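Local coordinates for GH5 (Bacteroidetes bacterium AC2a, PDB 4YHE), which probably hydrolyses beta-1,4-glucosidic bonds of cellulose, as a family 5 glycoside hydrolase linked with a polysaccharide utilization locus, at residues A[26-31]-A[35-40]; A[257-262]-A[310-315]. One frame throughout, in Å; residues are numbered along the deposited sequence.

Contact 1: residues A[26-31]-A[35-40]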
ATOM      1  N   ALA A  26       5.001  -9.749   8.899  1.00 15.76           N
ATOM      2  CA  ALA A  26       5.755  -9.666  10.143  1.00 15.97           C
ATOM      3  C   ALA A  26       6.890 -10.697  10.091  1.00 16.30           C
ATOM      4  O   ALA A  26       6.711 -11.804   9.575  1.00 16.03           O
ATOM      5  CB  ALA A  26       4.856  -9.976  11.316  1.00 16.37           C
ATOM      6  N   HIS A  27       8.040 -10.334  10.625  1.00 17.75           N
ATOM      7  CA  HIS A  27       9.186 -11.212  10.572  1.00 18.08           C
ATOM      8  C   HIS A  27      10.181 -10.865  11.660  1.00 19.53           C
ATOM      9  O   HIS A  27      10.187  -9.772  12.201  1.00 18.96           O
ATOM     10  CB  HIS A  27       9.887 -11.058   9.244  1.00 19.09           C
ATOM     11  CG  HIS A  27      10.403  -9.671   9.018  1.00 19.91           C
ATOM     12  ND1 HIS A  27      11.709  -9.320   9.276  1.00 19.63           N
ATOM     13  CD2 HIS A  27       9.782  -8.539   8.606  1.00 19.47           C
ATOM     14  CE1 HIS A  27      11.876  -8.033   9.024  1.00 20.34           C
ATOM     15  NE2 HIS A  27      10.722  -7.535   8.618  1.00 20.05           N
ATOM     16  N   TYR A  28      11.027 -11.835  11.964  1.00 20.91           N
ATOM     17  CA  TYR A  28      12.208 -11.581  12.775  1.00 21.48           C
ATOM     18  C   TYR A  28      13.165 -12.739  12.578  1.00 22.30           C
ATOM     19  O   TYR A  28      12.761 -13.855  12.209  1.00 19.49           O
ATOM     20  CB  TYR A  28      11.867 -11.349  14.246  1.00 21.53           C
ATOM     21  CG  TYR A  28      11.037 -12.428  14.905  1.00 24.03           C
ATOM     22  CD1 TYR A  28      11.625 -13.589  15.427  1.00 27.15           C
ATOM     23  CD2 TYR A  28       9.661 -12.297  15.007  1.00 24.38           C
ATOM     24  CE1 TYR A  28      10.868 -14.580  16.038  1.00 27.40           C
ATOM     25  CE2 TYR A  28       8.898 -13.268  15.608  1.00 26.89           C
ATOM     26  CZ  TYR A  28       9.490 -14.406  16.121  1.00 29.40           C
ATOM     27  OH  TYR A  28       8.687 -15.336  16.710  1.00 32.94           O
ATOM     28  N   ASP A  29      14.454 -12.434  12.743  1.00 26.09           N
ATOM     29  CA  ASP A  29      15.527 -13.438  12.583  1.00 28.39           C
ATOM     30  C   ASP A  29      15.470 -14.123  11.217  1.00 27.40           C
ATOM     31  O   ASP A  29      15.876 -15.266  11.075  1.00 27.19           O
ATOM     32  CB  ASP A  29      15.471 -14.475  13.722  1.00 30.12           C
ATOM     33  CG  ASP A  29      15.570 -13.832  15.105  1.00 31.57           C
ATOM     34  OD1 ASP A  29      16.210 -12.766  15.250  1.00 34.64           O
ATOM     35  OD2 ASP A  29      14.986 -14.379  16.055  1.00 35.05           O
ATOM     36  N   GLY A  30      14.981 -13.405  10.208  1.00 23.10           N
ATOM     37  CA  GLY A  30      14.993 -13.896   8.836  1.00 22.31           C
ATOM     38  C   GLY A  30      13.822 -14.743   8.381  1.00 21.54           C
ATOM     39  O   GLY A  30      13.869 -15.354   7.306  1.00 20.82           O
ATOM     40  N   CYS A  31      12.754 -14.795   9.165  1.00 21.96           N
ATOM     41  CA  CYS A  31      11.601 -15.571   8.762  1.00 20.96           C
ATOM     42  C   CYS A  31      10.330 -14.836   9.138  1.00 19.11           C
ATOM     43  O   CYS A  31      10.219 -14.271  10.228  1.00 17.29           O
ATOM     44  CB  CYS A  31      11.619 -16.953   9.433  1.00 22.47           C
ATOM     45  SG  CYS A  31      10.345 -18.089   8.832  1.00 25.78           S
ATOM     46  N   THR A  35       1.735 -14.443  13.170  1.00 19.09           N
ATOM     47  CA  THR A  35       1.577 -13.897  14.525  1.00 18.53           C
ATOM     48  C   THR A  35       2.834 -13.258  15.128  1.00 18.74           C
ATOM     49  O   THR A  35       2.839 -12.897  16.314  1.00 18.91           O
ATOM     50  CB  THR A  35       1.064 -14.971  15.518  1.00 17.99           C
ATOM     51  OG1 THR A  35       2.039 -16.018  15.668  1.00 16.85           O
ATOM     52  CG2 THR A  35      -0.257 -15.558  15.059  1.00 17.68           C
ATOM     53  N   GLY A  36       3.876 -13.100  14.325  1.00 18.51           N
ATOM     54  CA  GLY A  36       5.185 -12.699  14.799  1.00 17.99           C
ATOM     55  C   GLY A  36       5.259 -11.340  15.471  1.00 19.51           C
ATOM     56  O   GLY A  36       6.133 -11.109  16.327  1.00 20.63           O
ATOM     57  N   TRP A  37       4.393 -10.410  15.046  1.00 19.55           N
ATOM     58  CA  TRP A  37       4.324  -9.091  15.657  1.00 18.84           C
ATOM     59  C   TRP A  37       3.092  -8.884  16.483  1.00 20.35           C
ATOM     60  O   TRP A  37       2.722  -7.767  16.736  1.00 20.07           O
ATOM     61  CB  TRP A  37       4.506  -7.986  14.601  1.00 18.75           C
ATOM     62  CG  TRP A  37       5.922  -7.936  14.044  1.00 17.85           C
ATOM     63  CD1 TRP A  37       7.047  -8.537  14.577  1.00 18.20           C
ATOM     64  CD2 TRP A  37       6.358  -7.257  12.860  1.00 17.31           C
ATOM     65  NE1 TRP A  37       8.140  -8.281  13.780  1.00 18.70           N
ATOM     66  CE2 TRP A  37       7.754  -7.487  12.731  1.00 18.23           C
ATOM     67  CE3 TRP A  37       5.706  -6.477  11.889  1.00 17.32           C
ATOM     68  CZ2 TRP A  37       8.510  -6.964  11.678  1.00 18.12           C
ATOM     69  CZ3 TRP A  37       6.448  -5.968  10.836  1.00 18.11           C
ATOM     70  CH2 TRP A  37       7.856  -6.207  10.745  1.00 19.14           C
ATOM     71  N   GLY A  38       2.477  -9.967  16.964  1.00 19.93           N
ATOM     72  CA  GLY A  38       1.484  -9.828  18.012  1.00 19.81           C
ATOM     73  C   GLY A  38       0.042  -9.772  17.565  1.00 19.55           C
ATOM     74  O   GLY A  38      -0.831  -9.678  18.410  1.00 18.47           O
ATOM     75  N   ASN A  39      -0.225  -9.811  16.260  1.00 17.78           N
ATOM     76  CA  ASN A  39      -1.610 -10.008  15.808  1.00 17.76           C
ATOM     77  C   ASN A  39      -1.945 -11.471  15.862  1.00 18.33           C
ATOM     78  O   ASN A  39      -1.082 -12.304  15.589  1.00 18.41           O
ATOM     79  CB  ASN A  39      -1.829  -9.469  14.385  1.00 16.72           C
ATOM     80  CG  ASN A  39      -1.905  -7.947  14.360  1.00 16.55           C
ATOM     81  OD1 ASN A  39      -2.800  -7.355  14.974  1.00 16.14           O
ATOM     82  ND2 ASN A  39      -0.959  -7.310  13.685  1.00 15.21           N
ATOM     83  N   LYS A  40      -3.204 -11.783  16.160  1.00 18.32           N
ATOM     84  CA  LYS A  40      -3.704 -13.124  15.962  1.00 19.14           C
ATOM     85  C   LYS A  40      -4.014 -13.384  14.496  1.00 18.51           C
ATOM     86  O   LYS A  40      -4.206 -12.449  13.699  1.00 18.12           O
ATOM     87  CB  LYS A  40      -4.889 -13.406  16.887  1.00 21.24           C
ATOM     88  CG  LYS A  40      -4.469 -13.331  18.350  1.00 22.42           C
ATOM     89  CD  LYS A  40      -5.576 -13.724  19.315  1.00 24.91           C
ATOM     90  CE  LYS A  40      -5.082 -13.660  20.772  1.00 26.42           C
ATOM     91  NZ  LYS A  40      -4.340 -12.432  21.196  1.00 27.36           N
TER
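Trp37 lays its indole over the backbone of Ala26 and His27, and its path from CB to the far rim accounts for most of the contact. CB starts level with the Ala26 methyl, 3.9 Å from Ala26 CB. With CG beside the backbone N and anti to the carbonyl carbon (chi1 -69°), the ring system is laid over Ala26 and on toward His27. CG and CD2 come down on the same methyl, CD2 lying 3.5 Å from Ala26 CB. The six-membered ring takes the CA of Ala26 over its face as a CH-pi contact, 3.6 Å from CA to centroid and only 12° off the ring normal. At the pyrrole side Trp37 NE1 comes to 3.0 Å from His27 O. The hairpin 27-28/31-32, closed by a type I' turn from Tyr28 to Cys31, lies in the segment after the first barrel strand, 16-20, and Trp37 follows it in a type I turn from Thr35 to Gly38. Farther out, CZ2 and CH2 meet the imidazole of His27, whose CD2 is 3.7 Å from Trp37 CZ2. The two side chains run alongside each other with ring planes inclined at 50°, while ND1 of His27 is hydrogen-bonded to Ser114. His104 and His118 also meet the His27 ring. On the pyrrole side of the indole, Tyr28 brings the edge of its ring to the turn backbone, Tyr28 CE2 standing 3.6 Å from Gly36 O.

Contact 2: residues A[257-262]-A[310-315]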
ATOM      1  N   TRP A 257      -4.124  19.273  12.324  1.00 16.05           N
ATOM      2  CA  TRP A 257      -3.832  19.351  10.896  1.00 16.03           C
ATOM      3  C   TRP A 257      -4.838  20.230  10.206  1.00 17.16           C
ATOM      4  O   TRP A 257      -6.024  20.217  10.560  1.00 17.02           O
ATOM      5  CB  TRP A 257      -3.853  17.948  10.259  1.00 15.29           C
ATOM      6  CG  TRP A 257      -3.535  17.905   8.791  1.00 15.53           C
ATOM      7  CD1 TRP A 257      -2.283  17.849   8.219  1.00 15.39           C
ATOM      8  CD2 TRP A 257      -4.463  17.898   7.704  1.00 15.08           C
ATOM      9  NE1 TRP A 257      -2.384  17.817   6.860  1.00 15.09           N
ATOM     10  CE2 TRP A 257      -3.711  17.814   6.516  1.00 15.63           C
ATOM     11  CE3 TRP A 257      -5.862  17.910   7.619  1.00 15.47           C
ATOM     12  CZ2 TRP A 257      -4.303  17.769   5.261  1.00 15.75           C
ATOM     13  CZ3 TRP A 257      -6.434  17.886   6.383  1.00 15.47           C
ATOM     14  CH2 TRP A 257      -5.668  17.827   5.213  1.00 15.56           C
ATOM     15  N   GLY A 258      -4.347  21.009   9.252  1.00 17.49           N
ATOM     16  CA  GLY A 258      -5.176  21.848   8.423  1.00 19.31           C
ATOM     17  C   GLY A 258      -5.342  23.265   8.941  1.00 20.43           C
ATOM     18  O   GLY A 258      -4.784  23.657   9.971  1.00 20.26           O
ATOM     19  N   HIS A 259      -6.202  23.989   8.238  1.00 21.36           N
ATOM     20  CA  HIS A 259      -6.326  25.416   8.391  1.00 22.62           C
ATOM     21  C   HIS A 259      -6.921  25.847   9.732  1.00 23.28           C
ATOM     22  O   HIS A 259      -6.682  26.966  10.146  1.00 24.25           O
ATOM     23  CB  HIS A 259      -7.119  25.985   7.221  1.00 22.03           C
ATOM     24  CG  HIS A 259      -8.591  25.718   7.302  1.00 22.02           C
ATOM     25  ND1 HIS A 259      -9.147  24.502   6.967  1.00 22.08           N
ATOM     26  CD2 HIS A 259      -9.623  26.527   7.643  1.00 22.10           C
ATOM     27  CE1 HIS A 259     -10.463  24.574   7.089  1.00 23.15           C
ATOM     28  NE2 HIS A 259     -10.773  25.783   7.523  1.00 23.53           N
ATOM     29  N   THR A 260      -7.665  24.985  10.417  1.00 21.30           N
ATOM     30  CA  THR A 260      -8.142  25.309  11.768  1.00 21.52           C
ATOM     31  C   THR A 260      -7.242  24.804  12.888  1.00 21.44           C
ATOM     32  O   THR A 260      -7.461  25.097  14.061  1.00 20.50           O
ATOM     33  CB  THR A 260      -9.572  24.770  12.023  1.00 22.06           C
ATOM     34  OG1 THR A 260      -9.594  23.335  11.909  1.00 23.12           O
ATOM     35  CG2 THR A 260     -10.551  25.368  11.022  1.00 23.06           C
ATOM     36  N   GLY A 261      -6.230  24.015  12.548  1.00 22.92           N
ATOM     37  CA  GLY A 261      -5.286  23.535  13.560  1.00 21.67           C
ATOM     38  C   GLY A 261      -4.346  24.627  14.032  1.00 21.48           C
ATOM     39  O   GLY A 261      -3.975  25.501  13.269  1.00 25.04           O
ATOM     40  N   LYS A 262      -3.939  24.543  15.285  1.00 21.33           N
ATOM     41  CA  LYS A 262      -2.841  25.361  15.787  1.00 23.95           C
ATOM     42  C   LYS A 262      -1.558  24.539  16.003  1.00 21.42           C
ATOM     43  O   LYS A 262      -0.466  25.017  15.716  1.00 21.54           O
ATOM     44  CB  LYS A 262      -3.255  26.051  17.089  1.00 25.61           C
ATOM     45  CG  LYS A 262      -4.442  26.995  16.932  1.00 30.42           C
ATOM     46  CD  LYS A 262      -4.034  28.281  16.242  1.00 34.82           C
ATOM     47  CE  LYS A 262      -5.216  29.223  16.079  1.00 39.03           C
ATOM     48  NZ  LYS A 262      -5.864  29.502  17.396  1.00 42.63           N
ATOM     49  N   ARG A 310      -7.896  14.059  13.214  1.00 17.83           N
ATOM     50  CA  ARG A 310      -7.644  12.836  12.463  1.00 16.47           C
ATOM     51  C   ARG A 310      -8.834  12.450  11.541  1.00 16.99           C
ATOM     52  O   ARG A 310      -8.650  12.087  10.379  1.00 15.42           O
ATOM     53  CB  ARG A 310      -7.288  11.711  13.443  1.00 16.99           C
ATOM     54  CG  ARG A 310      -6.934  10.386  12.760  1.00 16.35           C
ATOM     55  CD  ARG A 310      -7.169   9.222  13.693  1.00 15.75           C
ATOM     56  NE  ARG A 310      -6.606   7.975  13.232  1.00 15.58           N
ATOM     57  CZ  ARG A 310      -6.874   6.764  13.730  1.00 14.53           C
ATOM     58  NH1 ARG A 310      -7.761   6.588  14.683  1.00 13.96           N
ATOM     59  NH2 ARG A 310      -6.279   5.711  13.227  1.00 15.14           N
ATOM     60  N   LEU A 311     -10.049  12.563  12.050  1.00 16.91           N
ATOM     61  CA  LEU A 311     -11.235  12.261  11.257  1.00 18.44           C
ATOM     62  C   LEU A 311     -11.397  13.262  10.125  1.00 17.43           C
ATOM     63  O   LEU A 311     -11.704  12.862   9.014  1.00 16.31           O
ATOM     64  CB  LEU A 311     -12.503  12.208  12.126  1.00 18.66           C
ATOM     65  CG  LEU A 311     -12.525  11.224  13.278  1.00 20.81           C
ATOM     66  CD1 LEU A 311     -13.909  11.161  13.943  1.00 21.62           C
ATOM     67  CD2 LEU A 311     -12.170   9.829  12.794  1.00 20.77           C
ATOM     68  N   TYR A 312     -11.159  14.543  10.418  1.00 17.34           N
ATOM     69  CA  TYR A 312     -11.125  15.612   9.411  1.00 17.21           C
ATOM     70  C   TYR A 312     -10.104  15.306   8.336  1.00 16.37           C
ATOM     71  O   TYR A 312     -10.389  15.385   7.171  1.00 15.62           O
ATOM     72  CB  TYR A 312     -10.831  16.984  10.050  1.00 17.58           C
ATOM     73  CG  TYR A 312     -10.590  18.070   9.046  1.00 17.81           C
ATOM     74  CD1 TYR A 312     -11.647  18.567   8.267  1.00 17.93           C
ATOM     75  CD2 TYR A 312      -9.321  18.616   8.853  1.00 16.99           C
ATOM     76  CE1 TYR A 312     -11.438  19.543   7.324  1.00 17.95           C
ATOM     77  CE2 TYR A 312      -9.114  19.623   7.927  1.00 18.06           C
ATOM     78  CZ  TYR A 312     -10.182  20.081   7.160  1.00 18.18           C
ATOM     79  OH  TYR A 312     -10.025  21.056   6.231  1.00 19.79           O
ATOM     80  N   TYR A 313      -8.898  14.931   8.740  1.00 16.29           N
ATOM     81  CA  TYR A 313      -7.892  14.516   7.769  1.00 15.33           C
ATOM     82  C   TYR A 313      -8.383  13.415   6.830  1.00 14.59           C
ATOM     83  O   TYR A 313      -8.254  13.545   5.622  1.00 14.84           O
ATOM     84  CB  TYR A 313      -6.650  14.124   8.551  1.00 16.28           C
ATOM     85  CG  TYR A 313      -5.504  13.522   7.795  1.00 16.66           C
ATOM     86  CD1 TYR A 313      -4.553  14.329   7.159  1.00 17.94           C
ATOM     87  CD2 TYR A 313      -5.297  12.162   7.798  1.00 15.81           C
ATOM     88  CE1 TYR A 313      -3.437  13.776   6.540  1.00 16.69           C
ATOM     89  CE2 TYR A 313      -4.188  11.602   7.178  1.00 16.02           C
ATOM     90  CZ  TYR A 313      -3.268  12.406   6.545  1.00 15.95           C
ATOM     91  OH  TYR A 313      -2.175  11.845   5.948  1.00 14.95           O
ATOM     92  N   PHE A 314      -9.010  12.360   7.367  1.00 14.99           N
ATOM     93  CA  PHE A 314      -9.513  11.299   6.566  1.00 14.68           C
ATOM     94  C   PHE A 314     -10.630  11.802   5.625  1.00 14.22           C
ATOM     95  O   PHE A 314     -10.627  11.509   4.458  1.00 12.75           O
ATOM     96  CB  PHE A 314     -10.040  10.146   7.446  1.00 15.45           C
ATOM     97  CG  PHE A 314      -8.958   9.371   8.222  1.00 14.40           C
ATOM     98  CD1 PHE A 314      -7.673   9.240   7.753  1.00 16.06           C
ATOM     99  CD2 PHE A 314      -9.274   8.765   9.411  1.00 15.32           C
ATOM    100  CE1 PHE A 314      -6.717   8.525   8.469  1.00 16.02           C
ATOM    101  CE2 PHE A 314      -8.352   8.026  10.117  1.00 16.08           C
ATOM    102  CZ  PHE A 314      -7.065   7.906   9.644  1.00 15.70           C
ATOM    103  N   ARG A 315     -11.592  12.548   6.147  1.00 14.82           N
ATOM    104  CA  ARG A 315     -12.649  13.016   5.274  1.00 16.03           C
ATOM    105  C   ARG A 315     -12.092  13.815   4.122  1.00 16.00           C
ATOM    106  O   ARG A 315     -12.418  13.574   2.970  1.00 17.03           O
ATOM    107  CB  ARG A 315     -13.647  13.866   6.032  1.00 16.83           C
ATOM    108  CG  ARG A 315     -14.475  13.116   7.030  1.00 18.67           C
ATOM    109  CD  ARG A 315     -15.722  13.946   7.392  1.00 20.76           C
ATOM    110  NE  ARG A 315     -15.380  15.236   8.024  1.00 22.90           N
ATOM    111  CZ  ARG A 315     -14.990  15.387   9.287  1.00 23.11           C
ATOM    112  NH1 ARG A 315     -14.887  14.335  10.095  1.00 24.80           N
ATOM    113  NH2 ARG A 315     -14.710  16.602   9.749  1.00 23.30           N
TER
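Trp257, Tyr312 and Tyr313 all hold CG anti to the backbone N, each within about 8° of fully extended, which sends the indole toward the helix and lets two consecutive tyrosines reach it from different sides. Tyr313 meets it edge-to-face: its CD1 sits over the centre of the indole, 3.6 Å from Trp257 CD2, and the planes stand at 87°. Tyr312 comes instead to the six-membered rim, its CE2 3.5 Å from Trp257 CZ3, with the rings oblique. Together the three form an aromatic cluster. Beyond it, Tyr313 OH is hydrogen-bonded to the carbonyl O of Asp244, while Tyr312 OH and His259 ND1 are both hydrogen-bonded to OE2 of Glu270, so one acidic group joins the tyrosine to the loop. Tyr312 OH lies near the plane of the His259 imidazole, 3.6 Å from His259 ND1. A type I turn from Gly258 to Gly261 carries His259 there, and Tyr381 stacks on its ring. The contact thus fastens the loop between helices 246-249 and 270-285 to helix 304-323, which follows strand 291-296 and precedes strand 327-332 in the chain, with Tyr312 also touching helix 377-382 and Phe314 packing on helix 357-369.

In the fold
Contact 1 and contact 2 belong to one closed eight-stranded parallel beta/alpha barrel, yet they do not touch: their centres are about 34 Å apart and their nearest atoms about 14 Å. Their centres lie about 19 and 22 Å from the centre of the chain. Contact 1 closes early in the sequence, in the segment joining strands 16-20 and 57-60. In contact 2, 47 residues separate the two segments, among them strand 291-296. In family 5 barrels the substrate cleft lies at the C-terminal ends of the strands; contact 1 follows such an end, probably beside the cleft, whereas contact 2 sets a loop against one helix of the layer around the barrel.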